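5' nucleotidase family protein (Staphylococcus aureus subsp. aureus, PDB 4Q7F) joins a calcineurin-like phosphoesterase domain, which holds manganese and magnesium ions, to a C-terminal domain of the 5'-nucleotidase type. Local coordinates at residues Met328-Arg337 with Leu364-Lys372; Phe346-Ser355 with Ile497-Phe508. All blocks are in the same frame, centred on the assembly; numbering follows the deposited sequence. Where two conformers were deposited one is given.

Interaction 1: residues Met328-Arg337 with Leu364-Lys372; sequences MTINHAFEAR and LFDSASGFK
Met328 and Phe371 form the hydrogen-bonded pair of a small two-stranded antiparallel sheet in the C-terminal domain of this 5'-nucleotidase family protein. Met328 N donates to Phe371 O at 2.8 Å, and Phe371 N returns a bond to Met328 O at 3.2 Å. Their side chains lie side by side on one face, where the flexible chain of Met328, present as selenomethionine, bends at its last torsion (chi3 -53°) and brings CE to 3.6 Å from Phe371 CD2. Gly370 pairs with Thr329 and suits its place twice over: its phi is positive, and its bare CA sits close to Met328 O, 3.5 Å away. One residue past the strand, Ile330 N still donates to Ser369 O in a nearly straight bond of 2.9 Å.

From there the contact is carried by side chains. Ile330 and Leu364 meet tip to tip, with Ile330 CD1 a tight 3.5 Å from Leu364 CD1. The other branch of Leu364, CD2, packs on Ala336 CB and lies over one face of the Arg337 guanidinium. That group, at the end of an extended chain, donates from Arg337 NH2 to Leu364 O at 2.7 Å, with the acceptor in the guanidinium plane. Further out, Phe343 packs against Met328, Ile330 and the Phe371 ring. Phe365, whose side chain sets off away from 328-337, touches the bound (2R,3S,5R)-5-(6-amino-9H-purin-9-yl)-tetrahydro-2-(hydroxymethyl)furan-3-ol. Two waters complete the edge of the guanidinium: one accepts from Arg337 NE and Leu364 N, the other accepts from Arg337 NH1 and donates to Asp366 OD1, 3.2 Å away.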
loop_
_atom_site.group_PDB
_atom_site.type_symbol
_atom_site.label_atom_id
_atom_site.label_comp_id
_atom_site.label_asym_id
_atom_site.label_seq_id
_atom_site.Cartn_x
_atom_site.Cartn_y
_atom_site.Cartn_z
HETATM N N MSE A 328 -10.148 -19.465 16.329
HETATM C CA MSE A 328 -10.843 -18.408 15.601
HETATM C C MSE A 328 -10.203 -18.254 14.240
HETATM O O MSE A 328 -10.050 -17.140 13.730
HETATM C CB MSE A 328 -10.703 -17.084 16.349
HETATM C CG MSE A 328 -11.652 -16.966 17.535
HETATM SE SE MSE A 328 -11.707 -15.090 18.132
HETATM C CE MSE A 328 -9.783 -14.748 18.364
ATOM N N THR A 329 -9.820 -19.369 13.630
ATOM C CA THR A 329 -9.172 -19.318 12.336
ATOM C C THR A 329 -10.179 -18.993 11.239
ATOM O O THR A 329 -11.349 -19.314 11.343
ATOM C CB THR A 329 -8.457 -20.651 12.012
ATOM O OG1 THR A 329 -7.359 -20.833 12.916
ATOM C CG2 THR A 329 -7.909 -20.657 10.600
ATOM N N ILE A 330 -9.696 -18.324 10.205
ATOM C CA ILE A 330 -10.484 -18.015 9.036
ATOM C C ILE A 330 -10.042 -18.984 7.942
ATOM O O ILE A 330 -8.934 -18.880 7.418
ATOM C CB ILE A 330 -10.278 -16.553 8.605
ATOM C CG1 ILE A 330 -10.931 -15.633 9.643
ATOM C CG2 ILE A 330 -10.869 -16.316 7.218
ATOM C CD1 ILE A 330 -10.708 -14.158 9.409
ATOM N N ASN A 331 -10.903 -19.945 7.625
ATOM C CA ASN A 331 -10.601 -20.943 6.602
ATOM C C ASN A 331 -10.684 -20.382 5.187
ATOM O O ASN A 331 -9.808 -20.629 4.356
ATOM C CB ASN A 331 -11.551 -22.130 6.747
ATOM C CG ASN A 331 -11.350 -22.872 8.052
ATOM O OD1 ASN A 331 -10.249 -22.883 8.610
ATOM N ND2 ASN A 331 -12.401 -23.512 8.535
ATOM N N HIS A 332 -11.740 -19.629 4.917
ATOM C CA HIS A 332 -11.922 -19.020 3.616
ATOM C C HIS A 332 -12.295 -17.549 3.818
ATOM O O HIS A 332 -13.333 -17.229 4.393
ATOM C CB HIS A 332 -12.977 -19.781 2.815
ATOM C CG HIS A 332 -12.663 -21.239 2.643
ATOM N ND1 HIS A 332 -13.243 -22.223 3.417
ATOM C CD2 HIS A 332 -11.812 -21.875 1.805
ATOM C CE1 HIS A 332 -12.775 -23.402 3.050
ATOM N NE2 HIS A 332 -11.904 -23.218 2.075
ATOM N N ALA A 333 -11.418 -16.668 3.350
ATOM C CA ALA A 333 -11.596 -15.212 3.495
ATOM C C ALA A 333 -12.993 -14.724 3.124
ATOM O O ALA A 333 -13.617 -13.989 3.878
ATOM C CB ALA A 333 -10.546 -14.464 2.684
ATOM N N PHE A 334 -13.497 -15.156 1.976
ATOM C CA PHE A 334 -14.810 -14.723 1.547
ATOM C C PHE A 334 -15.919 -15.106 2.537
ATOM O O PHE A 334 -16.852 -14.332 2.733
ATOM C CB PHE A 334 -15.124 -15.249 0.164
ATOM C CG PHE A 334 -16.487 -14.874 -0.333
ATOM C CD1 PHE A 334 -16.710 -13.638 -0.893
ATOM C CD2 PHE A 334 -17.543 -15.780 -0.258
ATOM C CE1 PHE A 334 -17.961 -13.295 -1.377
ATOM C CE2 PHE A 334 -18.797 -15.449 -0.744
ATOM C CZ PHE A 334 -19.004 -14.197 -1.299
ATOM N N GLU A 335 -15.805 -16.285 3.153
ATOM C CA GLU A 335 -16.799 -16.737 4.125
ATOM C C GLU A 335 -16.879 -15.788 5.318
ATOM O O GLU A 335 -17.946 -15.590 5.889
ATOM C CB GLU A 335 -16.493 -18.164 4.600
ATOM C CG GLU A 335 -16.728 -19.222 3.528
ATOM C CD GLU A 335 -16.528 -20.636 4.033
ATOM O OE1 GLU A 335 -15.706 -20.839 4.952
ATOM O OE2 GLU A 335 -17.190 -21.548 3.495
ATOM N N ALA A 336 -15.742 -15.186 5.658
ATOM C CA ALA A 336 -15.644 -14.273 6.765
ATOM C C ALA A 336 -15.975 -12.842 6.328
ATOM O O ALA A 336 -15.787 -11.909 7.099
ATOM C CB ALA A 336 -14.258 -14.354 7.385
ATOM N N ARG A 337 -16.442 -12.670 5.086
ATOM C CA ARG A 337 -16.893 -11.372 4.587
ATOM C C ARG A 337 -18.411 -11.386 4.307
ATOM O O ARG A 337 -19.090 -10.380 4.563
ATOM C CB ARG A 337 -16.093 -10.914 3.359
ATOM C CG ARG A 337 -14.648 -10.553 3.689
ATOM C CD ARG A 337 -13.959 -9.859 2.524
ATOM N NE ARG A 337 -12.571 -9.517 2.839
ATOM C CZ ARG A 337 -11.490 -10.171 2.420
ATOM N NH1 ARG A 337 -11.571 -11.228 1.608
ATOM N NH2 ARG A 337 -10.303 -9.745 2.804
ATOM N N LEU A 364 -11.242 -6.856 6.678
ATOM C CA LEU A 364 -10.512 -8.101 6.871
ATOM C C LEU A 364 -9.332 -7.961 5.891
ATOM O O LEU A 364 -9.515 -7.958 4.658
ATOM C CB LEU A 364 -11.349 -9.323 6.527
ATOM C CG LEU A 364 -10.612 -10.651 6.731
ATOM C CD1 LEU A 364 -10.348 -10.899 8.208
ATOM C CD2 LEU A 364 -11.419 -11.780 6.128
ATOM N N PHE A 365 -8.136 -7.807 6.427
ATOM C CA PHE A 365 -6.953 -7.625 5.571
ATOM C C PHE A 365 -6.505 -8.926 4.842
ATOM O O PHE A 365 -6.797 -10.038 5.272
ATOM C CB PHE A 365 -5.833 -6.915 6.350
ATOM C CG PHE A 365 -6.244 -5.557 6.878
ATOM C CD1 PHE A 365 -6.465 -4.495 6.002
ATOM C CD2 PHE A 365 -6.419 -5.336 8.240
ATOM C CE1 PHE A 365 -6.847 -3.245 6.472
ATOM C CE2 PHE A 365 -6.814 -4.082 8.715
ATOM C CZ PHE A 365 -7.028 -3.039 7.832
ATOM N N ASP A 366 -5.809 -8.767 3.726
ATOM C CA ASP A 366 -5.426 -9.923 2.896
ATOM C C ASP A 366 -4.659 -11.025 3.603
ATOM O O ASP A 366 -4.846 -12.192 3.309
ATOM C CB ASP A 366 -4.716 -9.444 1.633
ATOM C CG ASP A 366 -5.678 -8.762 0.675
ATOM O OD1 ASP A 366 -6.760 -9.342 0.415
ATOM O OD2 ASP A 366 -5.368 -7.657 0.194
ATOM N N SER A 367 -3.833 -10.649 4.564
ATOM C CA SER A 367 -3.055 -11.622 5.337
ATOM C C SER A 367 -3.787 -12.110 6.622
ATOM O O SER A 367 -3.213 -12.860 7.438
ATOM C CB SER A 367 -1.734 -10.966 5.716
ATOM O OG SER A 367 -1.976 -9.714 6.372
ATOM N N ALA A 368 -5.047 -11.701 6.789
ATOM C CA ALA A 368 -5.803 -12.029 7.986
ATOM C C ALA A 368 -6.368 -13.429 7.978
ATOM O O ALA A 368 -7.457 -13.655 7.457
ATOM C CB ALA A 368 -6.941 -11.021 8.190
ATOM N N SER A 369 -5.649 -14.358 8.592
ATOM C CA SER A 369 -6.111 -15.740 8.706
ATOM C C SER A 369 -6.740 -16.030 10.091
ATOM O O SER A 369 -6.990 -17.185 10.437
ATOM C CB SER A 369 -4.944 -16.689 8.428
ATOM O OG SER A 369 -3.837 -16.357 9.243
ATOM N N GLY A 370 -7.015 -14.991 10.874
ATOM C CA GLY A 370 -7.598 -15.181 12.200
ATOM C C GLY A 370 -6.579 -15.710 13.191
ATOM O O GLY A 370 -5.367 -15.713 12.913
ATOM N N PHE A 371 -7.050 -16.134 14.361
ATOM C CA PHE A 371 -6.155 -16.676 15.365
ATOM C C PHE A 371 -6.444 -18.151 15.668
ATOM O O PHE A 371 -7.587 -18.588 15.692
ATOM C CB PHE A 371 -6.237 -15.953 16.714
ATOM C CG PHE A 371 -5.877 -14.487 16.697
ATOM C CD1 PHE A 371 -4.909 -13.977 15.858
ATOM C CD2 PHE A 371 -6.436 -13.642 17.643
ATOM C CE1 PHE A 371 -4.569 -12.629 15.899
ATOM C CE2 PHE A 371 -6.096 -12.305 17.700
ATOM C CZ PHE A 371 -5.163 -11.793 16.822
ATOM N N LYS A 372 -5.376 -18.892 15.916
ATOM C CA LYS A 372 -5.483 -20.262 16.371
ATOM C C LYS A 372 -5.490 -20.069 17.878
ATOM O O LYS A 372 -5.464 -18.927 18.346
ATOM C CB LYS A 372 -4.268 -21.079 15.954
ATOM C CG LYS A 372 -4.069 -21.205 14.453
ATOM C CD LYS A 372 -2.714 -21.815 14.115
ATOM C CE LYS A 372 -1.580 -20.879 14.522
ATOM N NZ LYS A 372 -0.242 -21.427 14.200
HETATM O O HOH W 1 -12.307 -6.892 4.257
HETATM O O HOH W 2 -8.663 -11.867 0.833
#

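Interaction 2: residues Phe346-Ser355 with Ile497-Phe508; sequences FMNYALLEKS and IQVEGAQLLIDF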
loop_
_atom_site.group_PDB
_atom_site.type_symbol
_atom_site.label_atom_id
_atom_site.label_comp_id
_atom_site.label_asym_id
_atom_site.label_seq_id
_atom_site.Cartn_x
_atom_site.Cartn_y
_atom_site.Cartn_z
ATOM N N PHE A 346 -14.765 -10.792 17.102
ATOM C CA PHE A 346 -13.741 -10.482 18.081
ATOM C C PHE A 346 -13.098 -9.114 17.861
ATOM O O PHE A 346 -12.936 -8.361 18.812
ATOM C CB PHE A 346 -12.673 -11.565 18.064
ATOM C CG PHE A 346 -11.344 -11.121 18.589
ATOM C CD1 PHE A 346 -11.134 -10.960 19.939
ATOM C CD2 PHE A 346 -10.302 -10.876 17.721
ATOM C CE1 PHE A 346 -9.903 -10.549 20.413
ATOM C CE2 PHE A 346 -9.066 -10.472 18.186
ATOM C CZ PHE A 346 -8.866 -10.308 19.541
HETATM N N MSE A 347 -12.705 -8.810 16.622
HETATM C CA MSE A 347 -12.043 -7.542 16.325
HETATM C C MSE A 347 -12.979 -6.407 16.615
HETATM O O MSE A 347 -12.600 -5.453 17.278
HETATM C CB MSE A 347 -11.536 -7.465 14.884
HETATM C CG MSE A 347 -10.297 -8.351 14.676
HETATM SE SE MSE A 347 -9.387 -7.859 13.002
HETATM C CE MSE A 347 -10.758 -8.506 11.738
ATOM N N ASN A 348 -14.203 -6.485 16.107
ATOM C CA ASN A 348 -15.192 -5.441 16.376
ATOM C C ASN A 348 -15.496 -5.267 17.876
ATOM O O ASN A 348 -15.621 -4.146 18.352
ATOM C CB ASN A 348 -16.458 -5.672 15.561
ATOM C CG ASN A 348 -16.338 -5.121 14.151
ATOM O OD1 ASN A 348 -16.200 -3.902 13.958
ATOM N ND2 ASN A 348 -16.424 -5.993 13.160
ATOM N N TYR A 349 -15.566 -6.372 18.614
ATOM C CA TYR A 349 -15.793 -6.297 20.031
ATOM C C TYR A 349 -14.645 -5.553 20.713
ATOM O O TYR A 349 -14.888 -4.691 21.558
ATOM C CB TYR A 349 -16.000 -7.670 20.661
ATOM C CG TYR A 349 -16.279 -7.548 22.148
ATOM C CD1 TYR A 349 -17.500 -7.066 22.605
ATOM C CD2 TYR A 349 -15.312 -7.880 23.092
ATOM C CE1 TYR A 349 -17.753 -6.929 23.956
ATOM C CE2 TYR A 349 -15.561 -7.747 24.447
ATOM C CZ TYR A 349 -16.784 -7.279 24.870
ATOM O OH TYR A 349 -17.035 -7.144 26.212
ATOM N N ALA A 350 -13.396 -5.846 20.329
ATOM C CA ALA A 350 -12.262 -5.156 20.942
ATOM C C ALA A 350 -12.352 -3.646 20.714
ATOM O O ALA A 350 -12.059 -2.854 21.605
ATOM C CB ALA A 350 -10.938 -5.705 20.419
ATOM N N LEU A 351 -12.769 -3.257 19.516
ATOM C CA LEU A 351 -12.908 -1.850 19.176
ATOM C C LEU A 351 -14.080 -1.199 19.939
ATOM O O LEU A 351 -13.977 -0.063 20.422
ATOM C CB LEU A 351 -13.081 -1.683 17.663
ATOM C CG LEU A 351 -11.889 -2.025 16.778
ATOM C CD1 LEU A 351 -12.309 -1.979 15.309
ATOM C CD2 LEU A 351 -10.682 -1.132 17.026
ATOM N N LEU A 352 -15.195 -1.907 20.049
ATOM C CA LEU A 352 -16.320 -1.377 20.812
ATOM C C LEU A 352 -15.938 -1.166 22.283
ATOM O O LEU A 352 -16.272 -0.146 22.860
ATOM C CB LEU A 352 -17.546 -2.271 20.700
ATOM C CG LEU A 352 -18.197 -2.219 19.316
ATOM C CD1 LEU A 352 -19.184 -3.357 19.151
ATOM C CD2 LEU A 352 -18.857 -0.876 19.055
ATOM N N GLU A 353 -15.207 -2.114 22.858
ATOM C CA GLU A 353 -14.797 -2.031 24.262
ATOM C C GLU A 353 -13.776 -0.942 24.539
ATOM O O GLU A 353 -13.802 -0.314 25.595
ATOM C CB GLU A 353 -14.250 -3.377 24.724
ATOM C CG GLU A 353 -15.324 -4.435 24.798
ATOM C CD GLU A 353 -16.405 -4.071 25.793
ATOM O OE1 GLU A 353 -16.062 -3.805 26.964
ATOM O OE2 GLU A 353 -17.595 -4.069 25.411
ATOM N N LYS A 354 -12.868 -0.725 23.595
ATOM C CA LYS A 354 -11.854 0.290 23.744
ATOM C C LYS A 354 -12.435 1.690 23.564
ATOM O O LYS A 354 -12.070 2.608 24.291
ATOM C CB LYS A 354 -10.759 0.091 22.696
ATOM C CG LYS A 354 -9.600 1.068 22.763
ATOM C CD LYS A 354 -8.812 0.929 24.062
ATOM C CE LYS A 354 -7.573 1.803 24.010
ATOM N NZ LYS A 354 -6.697 1.604 25.178
ATOM N N SER A 355 -13.360 1.825 22.616
ATOM C CA SER A 355 -13.879 3.140 22.215
ATOM C C SER A 355 -15.194 3.611 22.815
ATOM O O SER A 355 -15.470 4.827 22.843
ATOM C CB SER A 355 -14.060 3.125 20.687
ATOM O OG SER A 355 -15.188 2.341 20.320
ATOM N N ILE A 497 -8.177 7.735 19.424
ATOM C CA ILE A 497 -7.547 6.602 20.085
ATOM C C ILE A 497 -6.170 6.327 19.475
ATOM O O ILE A 497 -6.052 5.690 18.420
ATOM C CB ILE A 497 -8.446 5.356 20.023
ATOM C CG1 ILE A 497 -9.812 5.668 20.653
ATOM C CG2 ILE A 497 -7.793 4.188 20.755
ATOM C CD1 ILE A 497 -10.838 4.586 20.450
ATOM N N GLN A 498 -5.145 6.802 20.163
ATOM C CA GLN A 498 -3.759 6.686 19.711
ATOM C C GLN A 498 -3.097 5.371 20.103
ATOM O O GLN A 498 -2.004 5.338 20.656
ATOM C CB GLN A 498 -2.931 7.880 20.210
ATOM C CG GLN A 498 -3.307 9.187 19.521
ATOM C CD GLN A 498 -2.923 9.192 18.045
ATOM O OE1 GLN A 498 -1.825 8.795 17.690
ATOM N NE2 GLN A 498 -3.822 9.658 17.192
ATOM N N VAL A 499 -3.781 4.284 19.804
ATOM C CA VAL A 499 -3.246 2.962 20.011
ATOM C C VAL A 499 -3.385 2.328 18.633
ATOM O O VAL A 499 -4.469 2.332 18.055
ATOM C CB VAL A 499 -4.017 2.147 21.067
ATOM C CG1 VAL A 499 -3.474 0.723 21.124
ATOM C CG2 VAL A 499 -3.925 2.820 22.434
ATOM N N GLU A 500 -2.276 1.821 18.104
ATOM C CA GLU A 500 -2.282 1.189 16.781
ATOM C C GLU A 500 -2.950 -0.179 16.845
ATOM O O GLU A 500 -3.061 -0.779 17.923
ATOM C CB GLU A 500 -0.860 1.170 16.166
ATOM C CG GLU A 500 -0.467 2.566 15.687
ATOM C CD GLU A 500 0.948 2.679 15.163
ATOM O OE1 GLU A 500 1.558 1.648 14.903
ATOM O OE2 GLU A 500 1.435 3.817 15.012
ATOM N N GLY A 501 -3.437 -0.637 15.704
ATOM C CA GLY A 501 -4.208 -1.866 15.623
ATOM C C GLY A 501 -3.603 -3.102 16.244
ATOM O O GLY A 501 -4.252 -3.790 17.007
ATOM N N ALA A 502 -2.358 -3.407 15.909
ATOM C CA ALA A 502 -1.719 -4.597 16.460
ATOM C C ALA A 502 -1.681 -4.536 17.991
ATOM O O ALA A 502 -2.081 -5.495 18.662
ATOM C CB ALA A 502 -0.323 -4.776 15.880
ATOM N N GLN A 503 -1.266 -3.394 18.541
ATOM C CA GLN A 503 -1.191 -3.240 19.984
ATOM C C GLN A 503 -2.579 -3.273 20.663
ATOM O O GLN A 503 -2.730 -3.824 21.765
ATOM C CB GLN A 503 -0.486 -1.949 20.340
ATOM C CG GLN A 503 -0.210 -1.840 21.823
ATOM C CD GLN A 503 0.676 -2.953 22.317
ATOM O OE1 GLN A 503 1.680 -3.268 21.702
ATOM N NE2 GLN A 503 0.324 -3.532 23.462
ATOM N N LEU A 504 -3.580 -2.705 20.002
ATOM C CA LEU A 504 -4.930 -2.714 20.533
ATOM C C LEU A 504 -5.385 -4.166 20.694
ATOM O O LEU A 504 -5.925 -4.523 21.737
ATOM C CB LEU A 504 -5.875 -1.870 19.659
ATOM C CG LEU A 504 -7.312 -1.667 20.139
ATOM C CD1 LEU A 504 -7.913 -0.424 19.490
ATOM C CD2 LEU A 504 -8.174 -2.898 19.910
ATOM N N LEU A 505 -5.147 -5.004 19.692
ATOM C CA LEU A 505 -5.492 -6.433 19.787
ATOM C C LEU A 505 -4.665 -7.138 20.879
ATOM O O LEU A 505 -5.179 -7.965 21.619
ATOM C CB LEU A 505 -5.331 -7.143 18.438
ATOM C CG LEU A 505 -6.234 -6.645 17.302
ATOM C CD1 LEU A 505 -6.036 -7.483 16.063
ATOM C CD2 LEU A 505 -7.705 -6.646 17.708
ATOM N N ILE A 506 -3.389 -6.800 20.981
ATOM C CA ILE A 506 -2.530 -7.378 22.009
ATOM C C ILE A 506 -3.040 -7.019 23.414
ATOM O O ILE A 506 -3.097 -7.885 24.292
ATOM C CB ILE A 506 -1.073 -6.914 21.832
ATOM C CG1 ILE A 506 -0.491 -7.543 20.554
ATOM C CG2 ILE A 506 -0.246 -7.262 23.068
ATOM C CD1 ILE A 506 0.928 -7.105 20.196
ATOM N N ASP A 507 -3.391 -5.746 23.615
ATOM C CA ASP A 507 -3.934 -5.263 24.899
ATOM C C ASP A 507 -5.190 -6.034 25.272
ATOM O O ASP A 507 -5.291 -6.553 26.375
ATOM C CB ASP A 507 -4.270 -3.760 24.848
ATOM C CG ASP A 507 -3.033 -2.885 24.791
ATOM O OD1 ASP A 507 -1.931 -3.374 25.058
ATOM O OD2 ASP A 507 -3.156 -1.702 24.472
ATOM N N PHE A 508 -6.143 -6.111 24.348
ATOM C CA PHE A 508 -7.376 -6.831 24.620
ATOM C C PHE A 508 -7.068 -8.282 24.978
ATOM O O PHE A 508 -7.561 -8.803 25.984
ATOM C CB PHE A 508 -8.326 -6.784 23.427
ATOM C CG PHE A 508 -9.659 -7.415 23.706
ATOM C CD1 PHE A 508 -9.834 -8.781 23.569
ATOM C CD2 PHE A 508 -10.734 -6.647 24.128
ATOM C CE1 PHE A 508 -11.058 -9.371 23.839
ATOM C CE2 PHE A 508 -11.966 -7.227 24.392
ATOM C CZ PHE A 508 -12.129 -8.593 24.253
HETATM O O HOH W 3 -5.482 -0.818 23.962
#
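Helices 346-355 and 501-508 cross almost perpendicularly, at 87° with their axes 10.1 Å apart, and the joint is a knob-into-hole fit: the ring of Phe508 sits among Phe346, Tyr349, Ala350 and Glu353. Small Ala350 forms the floor of the hole, its CB making an off-centre CH-pi contact 4.2 Å from the centroid of the Phe508 ring. Two aromatic residues wall the site. Phe346 CE1 comes to 3.6 Å from Phe508 CD1, the two side chains sliding past each other in opposite directions with their rings set obliquely, whereas Phe508 CZ reaches the edge of the Tyr349 ring near its plane. The planes of Tyr349 and Phe508 stand at 87°, but neither ring lies over the other's face. Phe508 enters the hole because its CG is anti to the backbone N (chi1 -175°), which carries the ring out to the facing helix.

Both helices belong to the C-terminal domain, and Phe390, on strand 390-396 of the domain's mixed sheet, next to edge strand 493-497, touches Leu351, Ile497 and Leu504 alike. The branched leucines fill the angle between the helices: Leu504 puts CD2 on Ala350 CB and CD1 on Leu351 CD2, 3.8 Å away, while Leu505 CD2 touches Phe346 CE2 and Met347 CG. Nearer the surface, Lys354 suits a place that is partly apolar, partly polar. Bent at its second torsion, the chain lays CE against Ile497 CG2 and Val499 CG2, and its NZ donates to a water that in turn donates to Asp507 OD2. Ser355 lays CB against Ile497 CD1 at 3.5 Å; its OG turns back to donate to Leu351 O, reaching that carbonyl from the face opposite Ser355 N.

How the interactions relate
Along the chain, 328-337 comes first and leads directly into helix 342-355, which supplies 346-355. The chain then runs through strand 359-363 to 364-372, where interaction 1 closes a loop of 26 residues around that helix and strand. Interaction 2 closes a much longer loop, of 141 residues, only when the chain reaches 497-508. Because the segments alternate, the two loops cross rather than nest. Helix 342-355 therefore lies within the first loop while starting the second, and ties the small two-stranded sheet to helix 501-511. The centres of the two interactions are about 17 Å apart, yet the interactions touch: Phe346 CE2 meets Phe371 CE2 at 3.5 Å, and Phe346 CB meets Met328 SE.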